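Local coordinates for MaoC domain protein dehydratase (Chloroflexus aurantiacus, PDB 4E3E) that catalyses the reversible dehydration of beta-methylmalyl-CoA to mesaconyl-CoA, a step of the glyoxylate assimilation cycle, at residues Thr212-Glu215 with Ala216-Met219; Ala34-Thr37 with Ser38-Ser42; Leu256-Ser259 with Leu260-Asn263. All coordinates share one frame; numbering follows the deposited sequence.

Interaction 1. Residues Thr212-Glu215 with Ala216-Met219; sequences TIEE and AEHM
H218 folds back over the turn before it to reach E215. Its CG sits between the backbone N and the carbonyl carbon (chi1 76°), which lays the imidazole against the peptide of E215 and lets NE2 donate to E215 OE1 at 2.7 Å. E215 bends at chi2 to meet it. The ring nitrogen approaches the anti side of the carboxylate, 35° out of its plane, and the two flat groups are turned 59° apart. E215 O lies over one face of the ring, 3.4 Å above its plane and toward the rim, while accepting from the N of M219, a selenomethionine, at 3.1 Å. This is the N-terminal turn of helix 215-224, reached through the short loop after strand 204-212, with E214 at the N-cap. Three residues on, E217 accepts the N-cap N-H, as on one side of a capping box: its chain runs back extended, and OE1 takes E214 N at 3.0 Å from above the carboxylate plane. The return bond is missing, E214 OE2 pairing instead with R246 of the second subunit. E217 OE2 accepts from H252 and from water 1 (2.8 Å), so both carboxylate oxygens are held. The I213 side chain crosses those of E217 and H218 at about a right angle, CG2 lying 4.0 Å from H218 CD2. H218 N bonds to E214 O at 3.3 Å.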
# COMPACT_ATOMS: atom_id res chain seq x y z
N THR A 212 -10.09 -13.00 5.13
CA THR A 212 -9.99 -12.52 6.50
C THR A 212 -9.48 -11.07 6.54
O THR A 212 -8.51 -10.73 5.86
CB THR A 212 -9.09 -13.44 7.33
OG1 THR A 212 -9.59 -14.77 7.21
CG2 THR A 212 -9.06 -13.05 8.81
N ILE A 213 -10.16 -10.24 7.33
CA ILE A 213 -9.81 -8.82 7.51
C ILE A 213 -8.69 -8.65 8.52
O ILE A 213 -8.76 -9.18 9.63
CB ILE A 213 -11.05 -8.01 7.95
CG1 ILE A 213 -12.16 -8.13 6.89
CG2 ILE A 213 -10.71 -6.54 8.23
CD1 ILE A 213 -13.45 -7.45 7.26
N GLU A 214 -7.65 -7.91 8.13
CA GLU A 214 -6.57 -7.54 9.07
C GLU A 214 -6.76 -6.08 9.51
O GLU A 214 -7.35 -5.28 8.77
CB GLU A 214 -5.19 -7.74 8.40
CG GLU A 214 -4.83 -9.20 8.12
CD GLU A 214 -4.83 -10.06 9.39
OE1 GLU A 214 -4.24 -9.64 10.41
OE2 GLU A 214 -5.42 -11.17 9.39
N GLU A 215 -6.29 -5.72 10.71
CA GLU A 215 -6.39 -4.32 11.17
C GLU A 215 -5.73 -3.34 10.21
O GLU A 215 -6.32 -2.30 9.86
CB GLU A 215 -5.81 -4.14 12.57
CG GLU A 215 -6.54 -4.90 13.67
CD GLU A 215 -7.87 -4.26 14.09
OE1 GLU A 215 -8.34 -3.26 13.47
OE2 GLU A 215 -8.45 -4.77 15.04
N ALA A 216 -4.50 -3.66 9.78
CA ALA A 216 -3.71 -2.77 8.94
C ALA A 216 -4.44 -2.58 7.62
O ALA A 216 -4.35 -1.52 7.00
CB ALA A 216 -2.32 -3.33 8.68
N GLU A 217 -5.16 -3.62 7.21
CA GLU A 217 -5.84 -3.62 5.93
C GLU A 217 -7.01 -2.63 5.88
O GLU A 217 -7.07 -1.79 4.98
CB GLU A 217 -6.26 -5.04 5.53
CG GLU A 217 -7.34 -5.17 4.47
CD GLU A 217 -8.12 -6.48 4.65
OE1 GLU A 217 -7.53 -7.46 5.19
OE2 GLU A 217 -9.31 -6.54 4.29
N HIS A 218 -7.93 -2.72 6.83
CA HIS A 218 -9.07 -1.77 6.80
C HIS A 218 -8.67 -0.35 7.15
O HIS A 218 -9.15 0.62 6.52
CB HIS A 218 -10.25 -2.29 7.60
CG HIS A 218 -10.06 -2.16 9.07
ND1 HIS A 218 -10.25 -1.00 9.71
CD2 HIS A 218 -9.69 -3.10 10.04
CE1 HIS A 218 -10.01 -1.18 11.03
NE2 HIS A 218 -9.65 -2.46 11.21
N MSE A 219 -7.69 -0.20 8.04
CA MSE A 219 -7.18 1.16 8.39
C MSE A 219 -6.56 1.76 7.18
O MSE A 219 -6.78 2.96 6.88
CB MSE A 219 -6.15 1.15 9.53
CG MSE A 219 -6.87 0.78 10.83
SE MSE A 219 -5.47 0.71 12.22
CE MSE A 219 -4.92 2.61 12.41
O HOH W 1 -9.68 -9.20 3.67

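Interaction 2. Residues Ala34-Thr37 with Ser38-Ser42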
# COMPACT_ATOMS: atom_id res chain seq x y z
N ALA A 34 -3.67 1.20 -7.67
CA ALA A 34 -2.90 0.03 -7.29
C ALA A 34 -3.18 -0.35 -5.84
O ALA A 34 -3.30 -1.54 -5.53
CB ALA A 34 -1.41 0.26 -7.52
N LEU A 35 -3.29 0.65 -4.96
CA LEU A 35 -3.61 0.40 -3.57
C LEU A 35 -4.96 -0.30 -3.40
O LEU A 35 -5.08 -1.26 -2.62
CB LEU A 35 -3.59 1.71 -2.77
CG LEU A 35 -2.28 2.00 -2.05
CD1 LEU A 35 -2.31 3.43 -1.58
CD2 LEU A 35 -2.07 1.07 -0.86
N TYR A 36 -5.97 0.20 -4.10
CA TYR A 36 -7.32 -0.38 -4.09
C TYR A 36 -7.27 -1.85 -4.56
O TYR A 36 -7.85 -2.74 -3.93
CB TYR A 36 -8.28 0.47 -4.96
CG TYR A 36 -9.73 0.05 -4.82
CD1 TYR A 36 -10.50 0.50 -3.75
CD2 TYR A 36 -10.32 -0.85 -5.73
CE1 TYR A 36 -11.83 0.11 -3.59
CE2 TYR A 36 -11.64 -1.27 -5.58
CZ TYR A 36 -12.39 -0.79 -4.50
OH TYR A 36 -13.69 -1.19 -4.31
N THR A 37 -6.57 -2.11 -5.66
CA THR A 37 -6.33 -3.50 -6.09
C THR A 37 -5.70 -4.36 -4.97
O THR A 37 -6.11 -5.49 -4.74
CB THR A 37 -5.47 -3.56 -7.33
OG1 THR A 37 -6.13 -2.81 -8.35
CG2 THR A 37 -5.25 -5.01 -7.81
N SER A 38 -4.71 -3.80 -4.27
CA SER A 38 -3.92 -4.55 -3.29
C SER A 38 -4.71 -4.79 -2.01
O SER A 38 -4.35 -5.63 -1.17
CB SER A 38 -2.61 -3.80 -2.97
OG SER A 38 -2.83 -2.66 -2.12
N LEU A 39 -5.78 -4.03 -1.84
CA LEU A 39 -6.58 -4.11 -0.63
C LEU A 39 -7.80 -5.02 -0.83
O LEU A 39 -8.26 -5.67 0.12
CB LEU A 39 -6.98 -2.71 -0.17
CG LEU A 39 -5.85 -1.85 0.41
CD1 LEU A 39 -6.31 -0.39 0.37
CD2 LEU A 39 -5.56 -2.31 1.85
N TYR A 40 -8.33 -5.08 -2.06
CA TYR A 40 -9.51 -5.92 -2.29
C TYR A 40 -9.32 -7.07 -3.27
O TYR A 40 -10.11 -8.01 -3.28
CB TYR A 40 -10.75 -5.08 -2.65
CG TYR A 40 -11.02 -4.00 -1.63
CD1 TYR A 40 -11.66 -4.30 -0.42
CD2 TYR A 40 -10.60 -2.69 -1.84
CE1 TYR A 40 -11.91 -3.32 0.53
CE2 TYR A 40 -10.83 -1.69 -0.88
CZ TYR A 40 -11.49 -2.02 0.29
OH TYR A 40 -11.72 -1.06 1.25
N GLY A 41 -8.28 -7.00 -4.10
CA GLY A 41 -8.01 -8.06 -5.07
C GLY A 41 -9.02 -8.11 -6.22
O GLY A 41 -9.21 -9.16 -6.81
N SER A 42 -9.66 -6.98 -6.54
CA SER A 42 -10.69 -7.02 -7.57
C SER A 42 -10.09 -7.43 -8.92
O SER A 42 -9.07 -6.88 -9.36
CB SER A 42 -11.43 -5.69 -7.68
OG SER A 42 -12.05 -5.57 -8.94
O HOH W 2 -9.60 -4.09 -5.79
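Y36 swings CG anti to its backbone N (chi1 -171°), whereas Y40, one turn later, keeps CG beside its own N and anti to the carbonyl carbon (chi1 -54°). The two rings thereby converge on one flank at the C-terminal end of helix 30-40, in the MaoC-like part of this hot-dog protein. They meet obliquely, planes 48° apart and centroids separated by 4.8 Å. Y40 CD2 lies over a face of the Y36 ring, toward its rim, and Y40 CE2 comes within 3.4 Å of Y36 CE1, a tight touch. Both phenol oxygens are satisfied beyond the helix: Y36 OH pairs with S255 OG, and Y40 OH with H252 ND1 and the hydroxyl of Y225. The Y36 side chain also rests on D64, a residue that by similarity lines the substrate site. Y36 O serves two backbone donors, Y40 N at 3.0 Å and, from above the carbonyl plane, L39 N. At G41 the chain leaves helical geometry with a positive phi, having first given its N to T37 O at 2.7 Å. S42 N then misses the helix carbonyls and is tied to Y36 O through water 2. On the flank facing the second subunit, S38 OG turns back over its own helix to L35 O. That hydroxyl is also bonded by Q220 NE2 of the second subunit, and its donated bond to L35 O measures 2.7 Å.

Interaction 3. Residues Leu256-Ser259 with Leu260-Asn263; sequences LARS and LSFN
Helix 250-265 packs against strands 204-212 and 288-300 of the curved sheet, and here S261 reaches back to R258 within one turn of it. With its OG between the backbone N and the carbonyl carbon (chi1 86°), S261 donates to R258 O at 2.6 Å, the donor tilted 18° from the carbonyl plane. The same OG accepts from water 3 at 2.7 Å. R258, bent at chi2 (66°), curls its chain along this flank until NH1 gives a 2.9 Å bond to the water, which lies at the guanidinium edge, in plane. NH1 also reaches A268 O, and the guanidinium makes a cation-pi contact with F44. With an alanine here, R258 O would lose its hydroxyl donor and water 3 a partner, and the guanidinium would probably be held less firmly. In the main chain, L260 N donates to L256 O at 2.8 Å and F262 N to S259 O at 3.1 Å. L260 brings CG close to L256 O and leans on D209 and A291 of the sheet. A buried helix laid across a curved antiparallel sheet is the hallmark of the hot-dog fold.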
# COMPACT_ATOMS: atom_id res chain seq x y z
N LEU A 256 -15.05 -5.58 -0.50
CA LEU A 256 -14.71 -6.98 -0.48
C LEU A 256 -15.77 -7.84 -1.18
O LEU A 256 -15.43 -8.72 -1.99
CB LEU A 256 -14.51 -7.46 0.99
CG LEU A 256 -13.22 -6.99 1.71
CD1 LEU A 256 -13.30 -7.28 3.20
CD2 LEU A 256 -11.97 -7.64 1.13
N ALA A 257 -17.05 -7.61 -0.85
CA ALA A 257 -18.15 -8.36 -1.45
C ALA A 257 -18.13 -8.24 -2.96
O ALA A 257 -18.30 -9.23 -3.68
CB ALA A 257 -19.50 -7.91 -0.88
N ARG A 258 -17.92 -7.02 -3.45
CA ARG A 258 -17.85 -6.80 -4.88
C ARG A 258 -16.69 -7.60 -5.48
O ARG A 258 -16.86 -8.27 -6.52
CB ARG A 258 -17.74 -5.30 -5.19
CG ARG A 258 -17.36 -4.92 -6.62
CD ARG A 258 -18.37 -5.27 -7.71
NE ARG A 258 -17.94 -4.63 -8.97
CZ ARG A 258 -18.36 -4.96 -10.19
NH1 ARG A 258 -19.26 -5.93 -10.39
NH2 ARG A 258 -17.87 -4.29 -11.24
N SER A 259 -15.52 -7.54 -4.84
CA SER A 259 -14.37 -8.30 -5.31
C SER A 259 -14.68 -9.80 -5.36
O SER A 259 -14.48 -10.43 -6.38
CB SER A 259 -13.16 -8.03 -4.43
OG SER A 259 -12.06 -8.73 -4.96
N LEU A 260 -15.20 -10.35 -4.26
CA LEU A 260 -15.59 -11.76 -4.21
C LEU A 260 -16.63 -12.14 -5.27
O LEU A 260 -16.60 -13.26 -5.81
CB LEU A 260 -16.18 -12.08 -2.84
CG LEU A 260 -15.27 -12.00 -1.62
CD1 LEU A 260 -16.10 -12.13 -0.35
CD2 LEU A 260 -14.17 -13.05 -1.68
N SER A 261 -17.55 -11.22 -5.56
CA SER A 261 -18.59 -11.44 -6.57
C SER A 261 -18.02 -11.74 -7.97
O SER A 261 -18.74 -12.30 -8.81
CB SER A 261 -19.58 -10.27 -6.63
OG SER A 261 -19.10 -9.24 -7.50
N PHE A 262 -16.75 -11.37 -8.22
CA PHE A 262 -16.08 -11.72 -9.50
C PHE A 262 -16.24 -13.21 -9.82
O PHE A 262 -16.38 -13.59 -10.98
CB PHE A 262 -14.59 -11.37 -9.51
CG PHE A 262 -13.91 -11.64 -10.86
CD1 PHE A 262 -13.96 -10.70 -11.89
CD2 PHE A 262 -13.25 -12.84 -11.10
CE1 PHE A 262 -13.36 -10.94 -13.12
CE2 PHE A 262 -12.65 -13.10 -12.33
CZ PHE A 262 -12.70 -12.15 -13.34
N ASN A 263 -16.20 -14.05 -8.78
CA ASN A 263 -16.47 -15.46 -8.94
C ASN A 263 -17.97 -15.65 -9.10
O ASN A 263 -18.68 -15.90 -8.12
CB ASN A 263 -15.94 -16.27 -7.73
CG ASN A 263 -15.99 -17.77 -7.98
OD1 ASN A 263 -16.11 -18.20 -9.13
ND2 ASN A 263 -15.91 -18.57 -6.91
O HOH W 3 -20.88 -7.54 -8.66

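The three contacts lie in series along the chain but meet in space. Interactions 1 and 2 share H252 as a partner, through E217 and Y40. Interactions 2 and 3, with centres 12 Å apart, are joined by a probable hydrogen bond from S259 OG to Y40 O (2.7 Å). Interaction 1 packs on both: I213 CG1 lies 3.9 Å from L256 CD1, and E217 O 3.5 Å from L39 CD2. The side chain of D64, a substrate-binding residue by similarity, is about 4 Å from that of Y36 and about 5 Å from that of R258. Interactions 2 and 3 thus border the probable substrate pocket, while interaction 1 stands back from it; all three also touch the second subunit.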